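Local coordinates for acetaldehyde dehydrogenase (Acetylating) (Geobacillus thermoglucosidasius, PDB 5J78), which probably catalyses the reversible, NAD-dependent conversion of acetaldehyde and coenzyme A to acetyl-CoA as an acetylating member of the aldehyde dehydrogenase family, at residues Asp215-Thr220 with Lys227-Ser232; Ala135-Ser140 with Glu207-Lys212; Gly221-Val226 with Val239-Val244; Phe163-Ser168 with Thr198-Ala203; Ile153-Arg158 with Gly192-Ile197. All coordinates share one frame; numbering follows the deposited sequence.

Overall arrangement
Contacts 1, 2, 4 and 5 reach one alpha/beta sheet whose parallel core runs 194-196, 160-165, 124-138, 216-219, 236-238, the 3-2-1-4-5 order of a Rossmann fold; together they illustrate how helices and loops seal such a sheet, here probably that of the cofactor domain. Contacts 1 and 2 have centres only 7 Å apart, on neighbouring strands. Contact 4, its centre about 9 Å from that of contact 2, shares helix 202-210 with it and is nested inside the loop it closes. Contact 5 is likewise nested there and interleaves with contact 4. Contact 3 shares helix 223-229 with contact 1 and alternates with it in sequence; its centre is about 24 Å from that of contact 5, at the sheet's border, where the chain leaves for the second parallel sheet.

Contact 1: Asp215-Thr220 with Lys227-Ser232; sequences DVILAT and KAAYSS. With MG (magnesium ion), chain H.
Ala229, at the end of helix 223-229, sets its methyl against two residues of strand 216-219 at once. Its CB meets Ala219 CB at 3.6 Å and Ile217 CG2 at 4.0 Å, so the helix can lie close because two alanines face each other. The other branch of Ile217 runs on to Ser232: with CG1 opposite the carbonyl carbon (chi1 -53°) and the chain extended beyond it, CD1 comes to 3.3 Å from Ser232 OG, a snug fit of a methyl on a hydroxyl.

The polar interactions stay on the helix side, at its end and in the turn after it. Ser232 OG, held between its own backbone N and carbonyl carbon, bonds to Ala229 O at 2.7 Å, tilted 26° from the carbonyl plane, and is also hydrogen-bonded to Lys234 N, while Ser231 OG takes Lys227 O. Replacing Ser232 by an alanine would probably cost Ala229 O and Lys234 N a hydrogen-bonding partner and open a gap beside Ile217 CD1.

Coordination is confined to the residue just before the strand, where Asp215 OD1 binds a magnesium ion at 2.2 Å together with two waters. Asp215 OD2 is engaged by Ile133 N.

Strand, helix and the following strand 236-238 form a beta-alpha-beta crossover, the repeating element of the Rossmann-type fold found in the cofactor domain of aldehyde dehydrogenases.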
# COMPACT_ATOMS: atom_id res chain seq x y z
N ASP A 215 -5.16 2.20 -21.74
CA ASP A 215 -4.80 0.89 -22.32
C ASP A 215 -3.31 0.56 -22.32
O ASP A 215 -2.93 -0.58 -22.03
CB ASP A 215 -5.31 0.83 -23.76
CG ASP A 215 -6.80 0.76 -23.81
OD1 ASP A 215 -7.36 -0.16 -23.16
OD2 ASP A 215 -7.41 1.65 -24.43
N VAL A 216 -2.49 1.53 -22.67
CA VAL A 216 -1.03 1.39 -22.65
C VAL A 216 -0.42 2.70 -22.15
O VAL A 216 -0.90 3.79 -22.47
CB VAL A 216 -0.48 1.03 -24.02
CG1 VAL A 216 1.03 0.87 -23.97
CG2 VAL A 216 -1.14 -0.29 -24.52
N ILE A 217 0.61 2.56 -21.32
CA ILE A 217 1.43 3.69 -20.87
C ILE A 217 2.75 3.72 -21.65
O ILE A 217 3.50 2.74 -21.64
CB ILE A 217 1.77 3.59 -19.35
CG1 ILE A 217 0.51 3.39 -18.52
CG2 ILE A 217 2.60 4.85 -18.87
CD1 ILE A 217 0.78 2.95 -17.09
N LEU A 218 3.02 4.83 -22.32
CA LEU A 218 4.37 5.14 -22.81
C LEU A 218 5.04 6.04 -21.79
O LEU A 218 4.67 7.21 -21.65
CB LEU A 218 4.34 5.84 -24.16
CG LEU A 218 3.77 5.11 -25.36
CD1 LEU A 218 4.01 5.94 -26.60
CD2 LEU A 218 4.39 3.72 -25.51
N ALA A 219 6.03 5.50 -21.08
CA ALA A 219 6.63 6.20 -19.96
C ALA A 219 8.06 6.63 -20.30
O ALA A 219 9.01 5.86 -20.17
CB ALA A 219 6.61 5.32 -18.74
N THR A 220 8.18 7.87 -20.76
CA THR A 220 9.49 8.45 -21.02
C THR A 220 9.80 9.42 -19.89
O THR A 220 9.25 10.51 -19.81
CB THR A 220 9.52 9.14 -22.38
OG1 THR A 220 9.01 8.23 -23.36
CG2 THR A 220 10.96 9.55 -22.74
N LYS A 227 9.45 3.02 -13.15
CA LYS A 227 9.17 1.96 -12.19
C LYS A 227 7.69 2.06 -11.82
O LYS A 227 7.01 1.04 -11.68
CB LYS A 227 10.06 2.08 -10.94
CG LYS A 227 10.09 0.83 -10.03
CD LYS A 227 10.90 -0.34 -10.67
CE LYS A 227 11.00 -1.59 -9.75
NZ LYS A 227 11.67 -2.82 -10.36
N ALA A 228 7.19 3.28 -11.68
CA ALA A 228 5.78 3.49 -11.37
C ALA A 228 4.88 2.97 -12.48
O ALA A 228 3.82 2.37 -12.23
CB ALA A 228 5.50 4.95 -11.13
N ALA A 229 5.29 3.20 -13.72
CA ALA A 229 4.51 2.72 -14.85
C ALA A 229 4.48 1.18 -14.88
O ALA A 229 3.46 0.59 -15.21
CB ALA A 229 5.08 3.28 -16.18
N TYR A 230 5.59 0.53 -14.53
CA TYR A 230 5.60 -0.94 -14.44
C TYR A 230 4.98 -1.48 -13.13
O TYR A 230 4.98 -2.70 -12.89
CB TYR A 230 7.02 -1.47 -14.63
CG TYR A 230 7.43 -1.47 -16.09
CD1 TYR A 230 6.99 -2.48 -16.94
CD2 TYR A 230 8.20 -0.46 -16.62
CE1 TYR A 230 7.33 -2.48 -18.27
CE2 TYR A 230 8.55 -0.45 -17.96
CZ TYR A 230 8.11 -1.46 -18.78
OH TYR A 230 8.46 -1.45 -20.12
N SER A 231 4.43 -0.58 -12.32
CA SER A 231 3.79 -0.92 -11.05
C SER A 231 2.32 -0.58 -11.12
O SER A 231 1.61 -0.71 -10.13
CB SER A 231 4.41 -0.17 -9.88
OG SER A 231 5.78 -0.48 -9.70
N SER A 232 1.88 -0.11 -12.28
CA SER A 232 0.56 0.49 -12.43
C SER A 232 -0.58 -0.49 -12.58
O SER A 232 -1.75 -0.12 -12.48
CB SER A 232 0.55 1.38 -13.66
OG SER A 232 0.75 0.58 -14.81
MG MG H . -9.14 -0.78 -22.04
O HOH W 1 -8.12 -0.76 -20.21
O HOH W 2 -9.89 -1.11 -23.93

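Contact 2: Ala135-Ser140 with Glu207-Lys212; sequences AGIIPS and ELMKHK
Leu208 receives the methyl of Ala135 squarely on its branch point. Ala135 CB lies 3.7 Å from Leu208 CG, and the two methyls stand almost as close, CD2 at 3.9 Å and CD1 at 4.0 Å from the same CB, so the forked end spreads around the small side chain. The fork reaches the strand because CG of Leu208 stands opposite its backbone N (chi1 177°). One helix position later, Met209 sends out an extended chain whose terminal CE sits 3.8 Å from Ile137 CD1 and is equally near Ile137 CG1; the two side chains cross at about a right angle, so the thioether methyl is laid over the end of the isoleucine.

Between these two close meetings the fit is slacker, Ile137 CD1 and Leu208 CD2 being 4.4 Å apart. Behind Leu208 the packing continues, with Val36 of helix 28-51 and Val162 of strand 160-165 also touching it. The opposite character appears at Lys210, which is exposed and whose NZ bonds to Asn206 OD1. Glu207 is intermediate: partly exposed, it rests its chain on Ile33 and Val36, and its carboxylate forms a salt bridge with Arg37.

Helix 202-210 lies in the connection that carries the chain from strand 194-196, at one end of the parallel core, back across to strand 216-219. Its apolar face against the central strand 124-138 is the helix-on-sheet layering of a Rossmann fold.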
# COMPACT_ATOMS: atom_id res chain seq x y z
N ALA A 135 -1.49 6.48 -22.66
CA ALA A 135 -1.06 7.48 -21.69
C ALA A 135 0.41 7.82 -21.97
O ALA A 135 1.30 6.98 -21.86
CB ALA A 135 -1.24 6.96 -20.28
N GLY A 136 0.67 9.06 -22.35
CA GLY A 136 2.00 9.48 -22.77
C GLY A 136 2.69 10.34 -21.73
O GLY A 136 2.33 11.51 -21.56
N ILE A 137 3.68 9.79 -21.03
CA ILE A 137 4.42 10.55 -20.02
C ILE A 137 5.59 11.28 -20.68
O ILE A 137 6.41 10.65 -21.36
CB ILE A 137 4.99 9.67 -18.88
CG1 ILE A 137 3.92 8.71 -18.33
CG2 ILE A 137 5.52 10.58 -17.78
CD1 ILE A 137 2.66 9.40 -17.80
N ILE A 138 5.68 12.59 -20.44
CA ILE A 138 6.62 13.46 -21.18
C ILE A 138 7.73 14.02 -20.29
O ILE A 138 7.47 14.60 -19.25
CB ILE A 138 5.87 14.66 -21.84
CG1 ILE A 138 4.73 14.16 -22.76
CG2 ILE A 138 6.84 15.54 -22.64
CD1 ILE A 138 5.20 13.33 -23.96
N PRO A 139 8.99 13.90 -20.74
CA PRO A 139 10.11 14.38 -19.93
C PRO A 139 10.29 15.89 -20.04
O PRO A 139 9.79 16.48 -20.99
CB PRO A 139 11.31 13.65 -20.54
CG PRO A 139 10.94 13.46 -21.96
CD PRO A 139 9.45 13.29 -22.00
N SER A 140 10.98 16.50 -19.09
CA SER A 140 11.21 17.95 -19.10
C SER A 140 12.34 18.38 -20.06
O SER A 140 12.41 19.52 -20.48
CB SER A 140 11.54 18.42 -17.68
OG SER A 140 12.78 17.88 -17.23
N GLU A 207 -3.78 8.68 -11.49
CA GLU A 207 -5.09 8.43 -12.07
C GLU A 207 -4.92 7.99 -13.52
O GLU A 207 -5.51 7.03 -13.96
CB GLU A 207 -5.97 9.70 -11.98
CG GLU A 207 -7.42 9.50 -12.42
CD GLU A 207 -8.26 8.69 -11.42
OE1 GLU A 207 -7.81 8.48 -10.27
OE2 GLU A 207 -9.39 8.29 -11.77
N LEU A 208 -4.08 8.72 -14.25
CA LEU A 208 -3.90 8.43 -15.67
C LEU A 208 -3.30 7.05 -15.90
O LEU A 208 -3.69 6.33 -16.83
CB LEU A 208 -3.00 9.49 -16.32
CG LEU A 208 -2.70 9.23 -17.80
CD1 LEU A 208 -3.96 9.31 -18.64
CD2 LEU A 208 -1.67 10.24 -18.29
N MET A 209 -2.34 6.67 -15.05
CA MET A 209 -1.65 5.40 -15.21
C MET A 209 -2.55 4.20 -14.85
O MET A 209 -2.41 3.15 -15.45
CB MET A 209 -0.37 5.37 -14.37
CG MET A 209 0.77 6.20 -14.94
SD MET A 209 2.31 5.80 -14.12
CE MET A 209 3.40 6.94 -14.99
N LYS A 210 -3.49 4.38 -13.92
CA LYS A 210 -4.23 3.23 -13.39
C LYS A 210 -5.70 3.17 -13.81
O LYS A 210 -6.37 2.18 -13.54
CB LYS A 210 -4.15 3.24 -11.86
CG LYS A 210 -2.72 3.11 -11.34
CD LYS A 210 -2.67 3.27 -9.85
CE LYS A 210 -1.33 2.86 -9.28
NZ LYS A 210 -1.28 3.03 -7.80
N HIS A 211 -6.18 4.21 -14.47
CA HIS A 211 -7.59 4.31 -14.80
C HIS A 211 -8.07 3.14 -15.68
O HIS A 211 -7.32 2.65 -16.51
CB HIS A 211 -7.87 5.63 -15.52
CG HIS A 211 -9.31 6.01 -15.52
ND1 HIS A 211 -10.20 5.54 -16.47
CD2 HIS A 211 -10.03 6.78 -14.68
CE1 HIS A 211 -11.40 6.03 -16.22
NE2 HIS A 211 -11.33 6.78 -15.14
N LYS A 212 -9.32 2.71 -15.47
CA LYS A 212 -9.89 1.60 -16.25
C LYS A 212 -9.82 1.80 -17.76
O LYS A 212 -9.63 0.85 -18.50
CB LYS A 212 -11.36 1.36 -15.84
CG LYS A 212 -12.33 2.52 -16.12
CD LYS A 212 -13.78 2.13 -15.79
CE LYS A 212 -14.66 3.37 -15.55
NZ LYS A 212 -14.57 4.40 -16.65

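Contact 3: Gly221-Val226 with Val239-Val244; sequences GGPGLV and VGPGNV
Val226 and Val239 meet through a pair of methyls and one carbonyl. Both branches of the Val226 side chain approach Val239 O, CG1 and CG2 each at 3.5 Å, so the oxygen is straddled by the forked side chain. The fork is set by CG1 standing opposite the backbone N (chi1 169°), with CG2 beside it. In return Val239 CG2 reaches to 3.5 Å from Gly221 O and lies 4.1 Å from Val226 CG2. At the outer, more exposed border Pro223 CG touches Pro241 CG at 4.0 Å, the two rings crossing obliquely.

A second shell fixes these groups. Gly222 occupies the N-cap position, and its carbonyl accepts the N-H of Val226 at 3.1 Å, which holds the valine in the first turn of the helix. On the other segment Val239 O accepts a hydrogen bond from Asn449 ND2, which gives the oxygen of this buried residue a polar partner amid the methyls. Beyond Pro241, Gly242 N bonds to OD1 of the sulfinic acid at position 273, an oxidised cysteine. An alanine in place of Val226 would lose both outer methyls and would probably open a gap beside Val239 O and Val239 CG2.

Gly221 and Gly222 link strand 216-219 to helix 223-229, a region that, as in related aldehyde dehydrogenases, probably lies by the NAD site. Across from it, the loop 239-243 leaves strand 236-238 of the first sheet and leads to strand 244-248 of the second.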
# COMPACT_ATOMS: atom_id res chain seq x y z
N GLY A 221 10.70 9.00 -19.00
CA GLY A 221 11.01 9.77 -17.81
C GLY A 221 12.10 9.09 -17.01
O GLY A 221 12.75 8.15 -17.50
N GLY A 222 12.32 9.56 -15.79
CA GLY A 222 13.36 9.01 -14.93
C GLY A 222 13.03 7.62 -14.44
O GLY A 222 11.90 7.16 -14.61
N PRO A 223 14.01 6.93 -13.84
CA PRO A 223 13.80 5.54 -13.42
C PRO A 223 12.66 5.40 -12.43
O PRO A 223 12.02 4.35 -12.38
CB PRO A 223 15.14 5.15 -12.78
CG PRO A 223 16.12 6.05 -13.34
CD PRO A 223 15.40 7.36 -13.58
N GLY A 224 12.42 6.46 -11.65
CA GLY A 224 11.35 6.46 -10.68
C GLY A 224 9.98 6.39 -11.33
O GLY A 224 9.09 5.64 -10.90
N LEU A 225 9.80 7.19 -12.36
CA LEU A 225 8.49 7.27 -12.99
C LEU A 225 8.24 6.02 -13.84
O LEU A 225 7.11 5.55 -13.94
CB LEU A 225 8.38 8.52 -13.83
CG LEU A 225 7.06 8.57 -14.57
CD1 LEU A 225 6.39 9.93 -14.40
CD2 LEU A 225 7.37 8.23 -16.03
N VAL A 226 9.30 5.48 -14.43
CA VAL A 226 9.19 4.27 -15.23
C VAL A 226 8.84 3.07 -14.33
O VAL A 226 8.02 2.23 -14.71
CB VAL A 226 10.49 4.01 -16.00
CG1 VAL A 226 10.50 2.60 -16.63
CG2 VAL A 226 10.68 5.09 -17.05
N VAL A 239 11.37 3.58 -20.60
CA VAL A 239 12.75 3.79 -21.00
C VAL A 239 13.66 3.55 -19.82
O VAL A 239 13.20 3.31 -18.71
CB VAL A 239 12.99 5.22 -21.51
CG1 VAL A 239 12.07 5.55 -22.67
CG2 VAL A 239 12.79 6.23 -20.37
N GLY A 240 14.95 3.60 -20.07
CA GLY A 240 15.93 3.64 -19.02
C GLY A 240 16.84 4.82 -19.28
O GLY A 240 16.82 5.38 -20.38
N PRO A 241 17.62 5.22 -18.28
CA PRO A 241 18.58 6.32 -18.46
C PRO A 241 19.83 5.89 -19.24
O PRO A 241 20.15 4.70 -19.32
CB PRO A 241 18.93 6.69 -17.01
CG PRO A 241 18.80 5.41 -16.26
CD PRO A 241 17.58 4.76 -16.88
N GLY A 242 20.49 6.87 -19.84
CA GLY A 242 21.75 6.66 -20.53
C GLY A 242 22.95 7.08 -19.69
O GLY A 242 22.83 7.86 -18.75
N ASN A 243 24.11 6.53 -20.01
CA ASN A 243 25.36 7.03 -19.49
C ASN A 243 26.42 6.60 -20.47
O ASN A 243 27.25 5.76 -20.16
CB ASN A 243 25.67 6.51 -18.10
CG ASN A 243 26.90 7.19 -17.50
OD1 ASN A 243 27.20 8.32 -17.85
ND2 ASN A 243 27.61 6.51 -16.60
N VAL A 244 26.35 7.19 -21.65
CA VAL A 244 26.96 6.62 -22.85
C VAL A 244 28.48 6.76 -22.92
O VAL A 244 28.99 7.88 -22.98
CB VAL A 244 26.37 7.25 -24.10
CG1 VAL A 244 27.04 6.69 -25.37
CG2 VAL A 244 24.86 7.04 -24.13

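Contact 4: Phe163-Ser168 with Thr198-Ala203; sequences FSPHPS and TQPTMA
Pro200 presses its ring against two prolines of segment 163-168. Its CB comes first: it faces the carbonyl of Pro165 at 3.7 Å, measured to Pro165 O, and has Pro167 CG on another side at 4.3 Å. CG, further round the ring, is still near the same oxygen, at 4.0 Å from Pro165 O. This atom also meets the backbone of the second proline, lying 4.2 Å from Pro167 CA, and has the ring carbon Pro165 CG at 4.5 Å. Ala170, at the start of helix 170-186, adds to its surroundings.

Here the chain leaves strand 160-165 at the C-terminal ends of the parallel strands of the Rossmann sheet, from which the connecting loops issue, while the loop after strand 194-196 folds over it before starting helix 202-210. Thr201, next to Pro200, is the N-cap of that helix, its OG1 taking the N-H of Ala204.

The 3-10 turn begun by Pro167 is braced on its own side by His166. Ser168 N donates to His166 ND1 at 3.2 Å, nearly straight (164°) and only 2° out of the imidazole plane, so the bond lies at the ring edge.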
# COMPACT_ATOMS: atom_id res chain seq x y z
N PHE A 163 -1.65 13.05 -22.73
CA PHE A 163 -0.31 13.40 -22.25
C PHE A 163 -0.24 13.86 -20.81
O PHE A 163 -1.15 14.52 -20.30
CB PHE A 163 0.29 14.48 -23.14
CG PHE A 163 0.65 13.99 -24.49
CD1 PHE A 163 1.67 13.08 -24.65
CD2 PHE A 163 -0.07 14.40 -25.60
CE1 PHE A 163 2.00 12.60 -25.89
CE2 PHE A 163 0.25 13.92 -26.86
CZ PHE A 163 1.28 13.02 -27.00
N SER A 164 0.87 13.52 -20.16
CA SER A 164 1.18 13.97 -18.80
C SER A 164 2.57 14.63 -18.78
O SER A 164 3.59 13.93 -18.87
CB SER A 164 1.11 12.79 -17.81
OG SER A 164 1.30 13.21 -16.47
N PRO A 165 2.62 15.98 -18.67
CA PRO A 165 3.89 16.71 -18.56
C PRO A 165 4.56 16.61 -17.21
O PRO A 165 3.91 16.49 -16.18
CB PRO A 165 3.51 18.18 -18.79
CG PRO A 165 2.09 18.19 -19.16
CD PRO A 165 1.48 16.91 -18.65
N HIS A 166 5.88 16.66 -17.25
CA HIS A 166 6.69 17.07 -16.13
C HIS A 166 6.23 18.47 -15.65
O HIS A 166 5.94 19.35 -16.47
CB HIS A 166 8.16 17.06 -16.57
CG HIS A 166 9.15 17.12 -15.46
ND1 HIS A 166 9.34 18.25 -14.68
CD2 HIS A 166 10.07 16.22 -15.04
CE1 HIS A 166 10.30 18.01 -13.80
NE2 HIS A 166 10.76 16.79 -14.00
N PRO A 167 6.15 18.70 -14.34
CA PRO A 167 5.64 20.01 -13.91
C PRO A 167 6.47 21.23 -14.42
O PRO A 167 5.90 22.29 -14.68
CB PRO A 167 5.70 19.93 -12.38
CG PRO A 167 5.64 18.48 -12.09
CD PRO A 167 6.36 17.79 -13.20
N SER A 168 7.77 21.06 -14.60
CA SER A 168 8.59 22.20 -15.04
C SER A 168 8.46 22.48 -16.55
O SER A 168 9.09 23.42 -17.08
CB SER A 168 10.05 21.96 -14.67
OG SER A 168 10.64 21.00 -15.51
N THR A 198 -3.26 19.81 -17.71
CA THR A 198 -2.82 21.20 -17.58
C THR A 198 -2.30 21.52 -16.19
O THR A 198 -1.51 22.44 -16.02
CB THR A 198 -3.96 22.17 -17.91
OG1 THR A 198 -5.03 21.99 -16.97
CG2 THR A 198 -4.47 21.92 -19.32
N GLN A 199 -2.75 20.76 -15.20
CA GLN A 199 -2.36 20.94 -13.81
C GLN A 199 -1.66 19.66 -13.32
O GLN A 199 -2.31 18.82 -12.67
CB GLN A 199 -3.61 21.23 -12.94
CG GLN A 199 -4.74 22.08 -13.57
CD GLN A 199 -6.12 21.80 -12.93
OE1 GLN A 199 -6.78 20.80 -13.26
NE2 GLN A 199 -6.54 22.67 -12.01
N PRO A 200 -0.37 19.48 -13.65
CA PRO A 200 0.29 18.22 -13.28
C PRO A 200 0.35 18.04 -11.78
O PRO A 200 0.68 18.99 -11.06
CB PRO A 200 1.70 18.35 -13.88
CG PRO A 200 1.60 19.44 -14.87
CD PRO A 200 0.55 20.37 -14.37
N THR A 201 0.00 16.85 -11.31
CA THR A 201 0.09 16.50 -9.90
C THR A 201 0.34 15.01 -9.78
O THR A 201 0.09 14.26 -10.73
CB THR A 201 -1.19 16.83 -9.11
OG1 THR A 201 -2.25 15.98 -9.56
CG2 THR A 201 -1.59 18.29 -9.29
N MET A 202 0.80 14.57 -8.62
CA MET A 202 1.00 13.14 -8.39
C MET A 202 -0.31 12.39 -8.56
O MET A 202 -0.36 11.35 -9.22
CB MET A 202 1.58 12.89 -6.99
CG MET A 202 3.07 13.14 -6.85
SD MET A 202 3.74 12.49 -5.29
CE MET A 202 3.24 10.75 -5.37
N ALA A 203 -1.37 12.91 -7.96
CA ALA A 203 -2.70 12.32 -8.08
C ALA A 203 -3.12 12.12 -9.54
O ALA A 203 -3.64 11.07 -9.88
CB ALA A 203 -3.71 13.17 -7.34

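Contact 5: Ile153-Arg158 with Gly192-Ile197; sequences IAVKAR and GLISCI
Val155 meets Leu193 and Ile194 with a single methyl, CG2. The conformation of the valine decides this: CG1 is opposite the backbone N (chi1 172°) while CG2 lies opposite the carbonyl carbon, and it is the latter that points across to the strand. Leu193 answers with one arm of its fork, CD2, which lies 3.9 Å from Val155 CG2, the two side chains approaching at a slant. Ile194 uses the tip of its longer branch. Although its CB does not aim directly at the helix, CG1 is turned beside the backbone N and the chain straightens beyond it (chi2 159°), which brings CD1 to 4.1 Å from the same valine methyl at about a right angle.

The ends of both segments are shaped by unusual backbone turns. Arg158 closes helix 143-156 in a Schellman motif at positive phi, its N-H bonding to Val155 O at 2.8 Å. Gly192, also at positive phi, adopts angles at which a CB would collide with the preceding carbonyl. Met65, Phe163 and Met180 further surround Ile194.

Helix 143-156 makes the crossover from strand 124-138 to strand 160-165, and the contact carries its last turn over to strand 194-196 beyond. All the cross-segment contacts are apolar and nondirectional, so the fit rests on shape rather than on directed bonds, with the rotamers choosing which methyl fills the seam, while nearby charges such as Lys156, salt-bridged to Asp59, find partners on other sides of the helix.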
# COMPACT_ATOMS: atom_id res chain seq x y z
N ILE A 153 2.86 8.76 -33.83
CA ILE A 153 2.83 7.29 -33.85
C ILE A 153 1.54 6.76 -33.23
O ILE A 153 1.03 5.72 -33.64
CB ILE A 153 4.06 6.65 -33.14
CG1 ILE A 153 4.11 6.96 -31.64
CG2 ILE A 153 5.38 7.05 -33.83
CD1 ILE A 153 5.17 6.11 -30.90
N ALA A 154 0.99 7.48 -32.25
CA ALA A 154 -0.26 7.04 -31.64
C ALA A 154 -1.42 7.14 -32.61
O ALA A 154 -2.25 6.23 -32.71
CB ALA A 154 -0.57 7.84 -30.37
N VAL A 155 -1.51 8.26 -33.33
CA VAL A 155 -2.66 8.48 -34.20
C VAL A 155 -2.56 7.61 -35.47
O VAL A 155 -3.55 7.08 -35.94
CB VAL A 155 -2.81 9.97 -34.58
CG1 VAL A 155 -3.91 10.19 -35.65
CG2 VAL A 155 -3.14 10.78 -33.33
N LYS A 156 -1.35 7.45 -35.99
CA LYS A 156 -1.14 6.61 -37.16
C LYS A 156 -1.60 5.16 -36.89
O LYS A 156 -2.12 4.50 -37.79
CB LYS A 156 0.34 6.65 -37.56
CG LYS A 156 0.78 5.67 -38.64
CD LYS A 156 0.23 6.00 -40.01
CE LYS A 156 0.40 4.79 -40.95
NZ LYS A 156 0.26 5.12 -42.40
N ALA A 157 -1.45 4.69 -35.65
CA ALA A 157 -1.92 3.34 -35.28
C ALA A 157 -3.38 3.33 -34.83
O ALA A 157 -3.91 2.28 -34.40
CB ALA A 157 -1.03 2.76 -34.19
N ARG A 158 -4.01 4.50 -34.92
CA ARG A 158 -5.45 4.71 -34.73
C ARG A 158 -5.89 4.73 -33.27
O ARG A 158 -7.00 4.33 -32.93
CB ARG A 158 -6.25 3.65 -35.51
CG ARG A 158 -5.93 3.62 -37.01
CD ARG A 158 -6.06 2.24 -37.60
NE ARG A 158 -7.46 1.85 -37.71
CZ ARG A 158 -7.91 0.60 -37.63
NH1 ARG A 158 -7.09 -0.42 -37.45
NH2 ARG A 158 -9.20 0.37 -37.74
N GLY A 192 -11.04 15.71 -29.01
CA GLY A 192 -10.71 14.96 -27.81
C GLY A 192 -9.71 13.84 -28.03
O GLY A 192 -9.38 13.11 -27.10
N LEU A 193 -9.21 13.71 -29.26
CA LEU A 193 -8.31 12.63 -29.63
C LEU A 193 -6.96 12.71 -28.92
O LEU A 193 -6.39 11.70 -28.50
CB LEU A 193 -8.08 12.65 -31.13
CG LEU A 193 -7.37 11.42 -31.67
CD1 LEU A 193 -8.25 10.18 -31.56
CD2 LEU A 193 -6.97 11.66 -33.10
N ILE A 194 -6.45 13.94 -28.86
CA ILE A 194 -5.16 14.29 -28.28
C ILE A 194 -5.41 15.35 -27.21
O ILE A 194 -6.00 16.39 -27.50
CB ILE A 194 -4.19 14.85 -29.31
CG1 ILE A 194 -3.97 13.84 -30.44
CG2 ILE A 194 -2.87 15.23 -28.68
CD1 ILE A 194 -3.47 14.49 -31.71
N SER A 195 -4.96 15.07 -26.00
CA SER A 195 -5.20 15.95 -24.85
C SER A 195 -3.97 15.98 -23.97
O SER A 195 -3.07 15.14 -24.13
CB SER A 195 -6.43 15.49 -24.05
OG SER A 195 -6.33 14.13 -23.66
N CYS A 196 -3.92 16.94 -23.05
CA CYS A 196 -2.80 17.05 -22.13
C CYS A 196 -3.24 17.63 -20.79
O CYS A 196 -3.95 18.62 -20.73
CB CYS A 196 -1.70 17.92 -22.76
SG CYS A 196 -0.17 18.11 -21.83
N ILE A 197 -2.83 16.96 -19.71
CA ILE A 197 -3.03 17.45 -18.35
C ILE A 197 -2.46 18.87 -18.22
O ILE A 197 -1.30 19.11 -18.55
CB ILE A 197 -2.35 16.50 -17.30
CG1 ILE A 197 -3.06 15.14 -17.26
CG2 ILE A 197 -2.37 17.11 -15.91
CD1 ILE A 197 -2.24 14.07 -16.58